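DNA protection during starvation protein (Agrobacterium tumefaciens, PDB 1O9R) protects DNA from oxidative damage by taking up ferrous iron, oxidising it with hydrogen peroxide and storing it as a ferric mineral inside a hollow dodecamer, without binding DNA. Local coordinates at residues N13-V18 with V74-T79; G66-E71 with A137-A142. All coordinates share one frame; numbering follows the deposited sequence. Where two conformers were deposited one is given.

Interaction 1. Residues N13-V18 with V74-T79; sequences NAKSTV and VQLGGT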
ATOM      1  N   ASN A  13      19.918 -22.183  35.633  1.00 22.91           N
ATOM      2  CA  ASN A  13      19.016 -23.338  35.762  1.00 24.99           C
ATOM      3  C   ASN A  13      17.695 -23.024  35.051  1.00 21.97           C
ATOM      4  O   ASN A  13      17.132 -23.966  34.462  1.00 22.23           O
ATOM      5  CB  ASN A  13      18.753 -23.753  37.205  1.00 29.64           C
ATOM      6  CG  ASN A  13      19.950 -24.295  37.942  1.00 32.36           C
ATOM      7  OD1 ASN A  13      20.898 -24.771  37.326  1.00 36.19           O
ATOM      8  ND2 ASN A  13      19.940 -24.229  39.266  1.00 34.67           N
ATOM      9  N   ALA A  14      17.234 -21.785  35.123  1.00 18.69           N
ATOM     10  CA  ALA A  14      16.006 -21.401  34.404  1.00 18.41           C
ATOM     11  C   ALA A  14      16.250 -21.449  32.882  1.00 18.36           C
ATOM     12  O   ALA A  14      15.360 -21.988  32.194  1.00 18.21           O
ATOM     13  CB  ALA A  14      15.547 -19.992  34.774  1.00 18.95           C
ATOM     14  N   LYS A  15      17.391 -21.004  32.423  1.00 17.39           N
ATOM     15  CA  LYS A  15      17.693 -21.124  30.988  1.00 15.99           C
ATOM     16  C   LYS A  15      17.617 -22.584  30.555  1.00 19.11           C
ATOM     17  O   LYS A  15      17.011 -22.922  29.509  1.00 17.90           O
ATOM     18  CB  LYS A  15      19.043 -20.560  30.630  1.00 16.68           C
ATOM     19  CG  LYS A  15      19.217 -19.039  30.734  1.00 16.92           C
ATOM     20  CD  LYS A  15      20.639 -18.713  30.288  1.00 18.01           C
ATOM     21  CE  LYS A  15      20.854 -17.205  30.125  1.00 19.69           C
ATOM     22  NZ  LYS A  15      21.530 -16.631  31.305  1.00 23.06           N
ATOM     23  N   SER A  16      18.265 -23.482  31.311  1.00 18.36           N
ATOM     24  CA  SER A  16      18.236 -24.889  30.862  1.00 19.63           C
ATOM     25  C   SER A  16      16.829 -25.445  30.843  1.00 18.74           C
ATOM     26  O   SER A  16      16.401 -26.162  29.888  1.00 18.76           O
ATOM     27  CB  SER A  16      19.114 -25.652  31.899  1.00 23.05           C
ATOM     28  OG  SER A  16      19.210 -27.041  31.546  1.00 30.73           O
ATOM     29  N   THR A  17      16.043 -25.185  31.885  1.00 17.38           N
ATOM     30  CA  THR A  17      14.671 -25.687  31.928  1.00 17.55           C
ATOM     31  C   THR A  17      13.855 -25.185  30.720  1.00 15.54           C
ATOM     32  O   THR A  17      13.118 -25.916  30.058  1.00 18.05           O
ATOM     33  CB  THR A  17      13.938 -25.256  33.203  1.00 18.68           C
ATOM     34  OG1 THR A  17      14.681 -25.859  34.330  1.00 21.94           O
ATOM     35  CG2 THR A  17      12.479 -25.629  33.339  1.00 20.06           C
ATOM     36  N   VAL A  18      13.981 -23.862  30.538  1.00 16.70           N
ATOM     37  CA  VAL A  18      13.082 -23.292  29.500  1.00 15.70           C
ATOM     38  C   VAL A  18      13.574 -23.698  28.123  1.00 14.36           C
ATOM     39  O   VAL A  18      12.729 -23.889  27.208  1.00 15.40           O
ATOM     40  CB  VAL A  18      12.958 -21.797  29.658  1.00 19.66           C
ATOM     41  CG1 VAL A  18      12.259 -21.141  28.500  1.00 22.22           C
ATOM     42  CG2 VAL A  18      12.202 -21.499  30.976  1.00 18.66           C
ATOM     43  N   VAL A  74      17.695 -19.777  21.207  1.00 13.21           N
ATOM     44  CA  VAL A  74      19.039 -19.260  20.935  1.00 13.41           C
ATOM     45  C   VAL A  74      19.368 -18.041  21.759  1.00 15.81           C
ATOM     46  O   VAL A  74      20.526 -17.846  22.156  1.00 17.37           O
ATOM     47  CB  VAL A  74      19.212 -19.012  19.412  1.00 15.28           C
ATOM     48  CG1 VAL A  74      19.003 -20.393  18.706  1.00 18.20           C
ATOM     49  CG2 VAL A  74      18.277 -18.126  18.675  1.00 23.06           C
ATOM     50  N   GLN A  75      18.368 -17.198  22.016  1.00 14.38           N
ATOM     51  CA  GLN A  75      18.567 -16.049  22.884  1.00 14.22           C
ATOM     52  C   GLN A  75      19.086 -16.510  24.249  1.00 16.02           C
ATOM     53  O   GLN A  75      19.844 -15.744  24.858  1.00 18.86           O
ATOM     54  CB  GLN A  75      17.249 -15.288  23.101  1.00 15.31           C
ATOM     55  CG  GLN A  75      16.856 -14.492  21.840  1.00 14.17           C
ATOM     56  CD  GLN A  75      15.395 -14.135  21.871  1.00 14.43           C
ATOM     57  OE1 GLN A  75      14.803 -13.859  22.896  1.00 14.99           O
ATOM     58  NE2 GLN A  75      14.728 -14.217  20.702  1.00 15.03           N
ATOM     59  N   LEU A  76      18.629 -17.639  24.732  1.00 15.00           N
ATOM     60  CA  LEU A  76      19.040 -18.158  26.053  1.00 16.29           C
ATOM     61  C   LEU A  76      20.335 -18.923  25.934  1.00 17.33           C
ATOM     62  O   LEU A  76      20.667 -19.524  26.996  1.00 19.68           O
ATOM     63  CB  LEU A  76      17.879 -18.906  26.666  1.00 17.07           C
ATOM     64  CG  LEU A  76      16.606 -18.081  26.900  1.00 19.31           C
ATOM     65  CD1 LEU A  76      15.535 -18.992  27.493  1.00 21.44           C
ATOM     66  CD2 LEU A  76      16.888 -16.879  27.794  1.00 19.47           C
ATOM     67  N   GLY A  77      21.024 -18.971  24.816  1.00 16.56           N
ATOM     68  CA  GLY A  77      22.326 -19.647  24.735  1.00 16.97           C
ATOM     69  C   GLY A  77      22.179 -21.074  24.245  1.00 19.31           C
ATOM     70  O   GLY A  77      23.200 -21.787  24.275  1.00 19.76           O
ATOM     71  N   GLY A  78      21.004 -21.557  23.904  1.00 16.89           N
ATOM     72  CA  GLY A  78      20.814 -22.932  23.428  1.00 15.72           C
ATOM     73  C   GLY A  78      20.949 -23.023  21.906  1.00 16.99           C
ATOM     74  O   GLY A  78      21.249 -22.081  21.181  1.00 16.57           O
ATOM     75  N   THR A  79      20.646 -24.234  21.470  1.00 15.91           N
ATOM     76  CA  THR A  79      20.608 -24.599  20.044  1.00 15.19           C
ATOM     77  C   THR A  79      19.174 -24.941  19.682  1.00 13.95           C
ATOM     78  O   THR A  79      18.544 -25.834  20.251  1.00 14.56           O
ATOM     79  CB  THR A  79      21.513 -25.820  19.804  1.00 16.76           C
ATOM     80  OG1 THR A  79      22.851 -25.453  20.189  1.00 18.13           O
ATOM     81  CG2 THR A  79      21.492 -26.194  18.325  1.00 16.06           C
TER
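Lys15 lays the methylene part of its side chain along the carbonyl oxygen of Leu76, with CD making the nearest approach, 3.4 Å from Leu76 O. CB, CG and CE of Lys15 lie somewhat farther from the same oxygen, so this is van der Waals packing of an aliphatic chain against a backbone carbonyl. The chain stays extended through chi2 and chi3 and bends only at chi4 (99°), which turns NZ to the N-terminal arm, where it donates hydrogen bonds to the carbonyl oxygens of Leu10 and Asn8. Lysine suits the place because its hydrocarbon stem packs on the Leu76 carbonyl while its ammonium end bonds to the two carbonyl oxygens of the arm.

The apolar part of the contact is a single methyl meeting. Val18 CG1 sits 4.0 Å from CD1 of Leu76, and the two branched side chains meet obliquely. With CG1 anti to the backbone N (chi1 170°), Val18 presents that methyl to the leucine. Both residues are buried, as fits their purely hydrocarbon side chains. No hydrogen bond joins the two segments.

Backbone bonds shape the turn that carries Leu76. Gly77, at positive phi (95°), is the C-prime residue of a Schellman motif: its N bonds to Val74 O at 2.9 Å, and Gly78 N reaches back to Val73 O. Glycine, having no CB, takes the positive phi of this position without strain.

The contact thus sets the first turns of helix 12-42 against the C-terminal end of helix 48-75. Asp133, in the short link between helices 103-130 and 134-156, touches both Val18 and Leu76. From the N-terminal arm, His4 makes a backbone hydrogen bond with Gly77, and Asn8 is touched by the Leu76 side chain.

Interaction 2. Residues G66-E71 with A137-A142; sequences GDTIAE and ADIFTA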
ATOM      1  N   GLY A  66       6.420 -20.812  15.678  1.00 12.93           N
ATOM      2  CA  GLY A  66       7.575 -21.710  15.732  1.00 13.91           C
ATOM      3  C   GLY A  66       8.870 -20.921  15.607  1.00 13.28           C
ATOM      4  O   GLY A  66       9.859 -21.151  16.329  1.00 14.15           O
ATOM      5  N   ASP A  67       8.905 -19.891  14.729  1.00 14.27           N
ATOM      6  CA  ASP A  67      10.125 -19.083  14.628  1.00 14.47           C
ATOM      7  C   ASP A  67      10.373 -18.388  15.938  1.00 14.53           C
ATOM      8  O   ASP A  67      11.541 -18.252  16.415  1.00 14.67           O
ATOM      9  CB  ASP A  67       9.878 -17.977  13.550  0.70 18.09           C
ATOM     10  CG  ASP A  67      10.156 -18.589  12.190  0.70 20.43           C
ATOM     11  OD1 ASP A  67      10.579 -19.759  12.147  0.70 25.48           O
ATOM     12  OD2 ASP A  67       9.877 -17.946  11.153  0.70 24.40           O
ATOM     13  N   THR A  68       9.328 -17.826  16.591  1.00 13.29           N
ATOM     14  CA  THR A  68       9.542 -17.090  17.845  1.00 12.86           C
ATOM     15  C   THR A  68      10.099 -18.038  18.918  1.00 13.92           C
ATOM     16  O   THR A  68      10.914 -17.614  19.745  1.00 15.29           O
ATOM     17  CB  THR A  68       8.252 -16.426  18.291  1.00 14.67           C
ATOM     18  OG1 THR A  68       7.869 -15.543  17.188  1.00 17.32           O
ATOM     19  CG2 THR A  68       8.357 -15.523  19.506  1.00 16.21           C
ATOM     20  N   ILE A  69       9.533 -19.259  19.002  1.00 13.09           N
ATOM     21  CA  ILE A  69      10.018 -20.244  20.002  1.00 12.76           C
ATOM     22  C   ILE A  69      11.446 -20.603  19.713  1.00 12.77           C
ATOM     23  O   ILE A  69      12.265 -20.620  20.684  1.00 14.04           O
ATOM     24  CB  ILE A  69       9.046 -21.453  19.921  1.00 12.50           C
ATOM     25  CG1 ILE A  69       7.716 -21.094  20.583  1.00 12.94           C
ATOM     26  CG2 ILE A  69       9.639 -22.703  20.568  1.00 13.25           C
ATOM     27  CD1 ILE A  69       6.554 -22.079  20.270  1.00 16.20           C
ATOM     28  N   ALA A  70      11.830 -20.890  18.466  1.00 12.76           N
ATOM     29  CA  ALA A  70      13.201 -21.246  18.170  1.00 13.01           C
ATOM     30  C   ALA A  70      14.160 -20.123  18.508  1.00 14.50           C
ATOM     31  O   ALA A  70      15.268 -20.362  18.995  1.00 13.57           O
ATOM     32  CB  ALA A  70      13.280 -21.606  16.673  1.00 12.40           C
ATOM     33  N   GLU A  71      13.778 -18.888  18.110  1.00 12.86           N
ATOM     34  CA  GLU A  71      14.675 -17.755  18.414  1.00 12.39           C
ATOM     35  C   GLU A  71      14.861 -17.620  19.930  1.00 13.25           C
ATOM     36  O   GLU A  71      15.992 -17.217  20.305  1.00 13.01           O
ATOM     37  CB  GLU A  71      14.081 -16.453  17.856  1.00 14.23           C
ATOM     38  CG  GLU A  71      13.946 -16.383  16.329  1.00 19.30           C
ATOM     39  CD  GLU A  71      13.278 -15.041  15.937  1.00 20.75           C
ATOM     40  OE1 GLU A  71      12.711 -14.296  16.745  1.00 25.33           O
ATOM     41  OE2 GLU A  71      13.153 -14.889  14.710  1.00 28.89           O
ATOM     42  N   ALA A 137       7.313 -17.036  28.898  1.00 13.24           N
ATOM     43  CA  ALA A 137       5.904 -17.363  29.098  1.00 14.72           C
ATOM     44  C   ALA A 137       5.032 -16.487  28.179  1.00 14.57           C
ATOM     45  O   ALA A 137       4.017 -17.001  27.706  1.00 14.87           O
ATOM     46  CB  ALA A 137       5.485 -17.182  30.579  1.00 15.51           C
ATOM     47  N   ASP A 138       5.422 -15.240  27.926  1.00 13.86           N
ATOM     48  CA  ASP A 138       4.613 -14.404  27.033  1.00 16.37           C
ATOM     49  C   ASP A 138       4.663 -14.909  25.603  1.00 14.53           C
ATOM     50  O   ASP A 138       3.625 -14.833  24.914  1.00 14.35           O
ATOM     51  CB  ASP A 138       5.239 -12.998  27.117  1.00 14.79           C
ATOM     52  CG  ASP A 138       4.387 -11.984  26.333  1.00 15.63           C
ATOM     53  OD1 ASP A 138       4.854 -11.498  25.280  1.00 15.14           O
ATOM     54  OD2 ASP A 138       3.269 -11.720  26.783  1.00 15.20           O
ATOM     55  N   ILE A 139       5.783 -15.455  25.171  1.00 13.39           N
ATOM     56  CA  ILE A 139       5.887 -16.038  23.813  1.00 13.30           C
ATOM     57  C   ILE A 139       4.883 -17.176  23.726  1.00 13.42           C
ATOM     58  O   ILE A 139       4.159 -17.341  22.710  1.00 14.15           O
ATOM     59  CB  ILE A 139       7.325 -16.510  23.547  1.00 12.68           C
ATOM     60  CG1 ILE A 139       8.195 -15.274  23.275  1.00 13.91           C
ATOM     61  CG2 ILE A 139       7.378 -17.495  22.357  1.00 12.78           C
ATOM     62  CD1 ILE A 139       9.697 -15.589  23.339  1.00 16.51           C
ATOM     63  N   PHE A 140       4.823 -18.025  24.791  1.00 13.59           N
ATOM     64  CA  PHE A 140       3.886 -19.150  24.722  1.00 12.08           C
ATOM     65  C   PHE A 140       2.450 -18.651  24.878  1.00 13.44           C
ATOM     66  O   PHE A 140       1.518 -19.258  24.310  1.00 13.36           O
ATOM     67  CB  PHE A 140       4.191 -20.178  25.843  1.00 13.33           C
ATOM     68  CG  PHE A 140       5.361 -21.065  25.531  1.00 12.52           C
ATOM     69  CD1 PHE A 140       6.433 -21.093  26.434  1.00 14.70           C
ATOM     70  CD2 PHE A 140       5.375 -21.884  24.414  1.00 15.63           C
ATOM     71  CE1 PHE A 140       7.498 -21.939  26.191  1.00 15.80           C
ATOM     72  CE2 PHE A 140       6.453 -22.703  24.196  1.00 15.05           C
ATOM     73  CZ  PHE A 140       7.523 -22.751  25.091  1.00 14.21           C
ATOM     74  N   THR A 141       2.182 -17.545  25.608  1.00 13.15           N
ATOM     75  CA  THR A 141       0.860 -17.013  25.741  1.00 12.56           C
ATOM     76  C   THR A 141       0.324 -16.498  24.412  1.00 13.56           C
ATOM     77  O   THR A 141      -0.834 -16.718  24.057  1.00 14.30           O
ATOM     78  CB  THR A 141       0.820 -15.942  26.811  1.00 13.82           C
ATOM     79  OG1 THR A 141       1.240 -16.494  28.064  1.00 14.61           O
ATOM     80  CG2 THR A 141      -0.614 -15.443  27.019  1.00 17.11           C
ATOM     81  N   ALA A 142       1.193 -15.804  23.684  1.00 13.22           N
ATOM     82  CA  ALA A 142       0.739 -15.325  22.339  1.00 13.96           C
ATOM     83  C   ALA A 142       0.420 -16.523  21.463  1.00 14.39           C
ATOM     84  O   ALA A 142      -0.575 -16.482  20.717  1.00 14.59           O
ATOM     85  CB  ALA A 142       1.851 -14.459  21.731  1.00 15.42           C
TER
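Ile69 reaches from helix 66-71 towards two residues of helix 137-142, Ile139 and Phe140. Its CB leads into CG1, which lies beside the backbone N and anti to the carbonyl carbon (chi1 -74°); CG1 is 4.0 Å from Ile139 CG2 and 4.2 Å from Phe140 CE2. Beyond it, CD1 continues the chain to the Phe140 ring, again 4.0 Å from CE2, approaching obliquely. The isoleucine and phenylalanine side chains cross at about a right angle. CG1 and CD1 both have CE2 as their nearest ring atom.

Thr68 completes the contact with its methyl. CG2 is anti to the backbone N and rests 3.6 Å from Ile139 CG2, with Ile139 CG1 only slightly farther. Its hydroxyl stays with its own helix, OG1 bonding to the carbonyl oxygen of Asn64. Threonine therefore offers carbon to its neighbour while its polar atom remains satisfied.

The helices run nearly antiparallel, at 169°, and the axes of the two short segments approach to 10.1 Å, as in the four-helix bundle of the ferritin fold. The flat, wide Phe140 ring suits a place between three helices, meeting Leu22 of helix 12-42 and Ile125 of helix 103-130 as well as Ile69.

Between the two helices the chemistry is wholly apolar. The iron ligand Glu71 takes no part in this packing and forms a salt bridge with Lys149 of a neighbouring subunit. Phe140 lies inside the bundle, whereas the outer part of the contact, Thr68 and Ile139, also meets Arg145 of that subunit, so hydrocarbon packing here borders directly on a charged subunit interface.

Overall arrangement
Following the chain from its N terminus, residues 13-18 open helix 12-42, and interaction 1 closes a loop of 55 residues at 74-79, where helix 48-75 gives way to a loop. Before that point is reached, 66-71 has already begun interaction 2, which closes a loop of 65 residues only at 137-142, in helix 134-156. The segments alternate, so the two contacts cross rather than nest. They share helix 48-75, on which 66-71 and 74-79 almost adjoin, and their centres lie 13 Å apart. Together they join the C-terminal end of helix 48-75 to the start of helix 12-42, and its body to helix 134-156; both regions also touch the same neighbouring subunit.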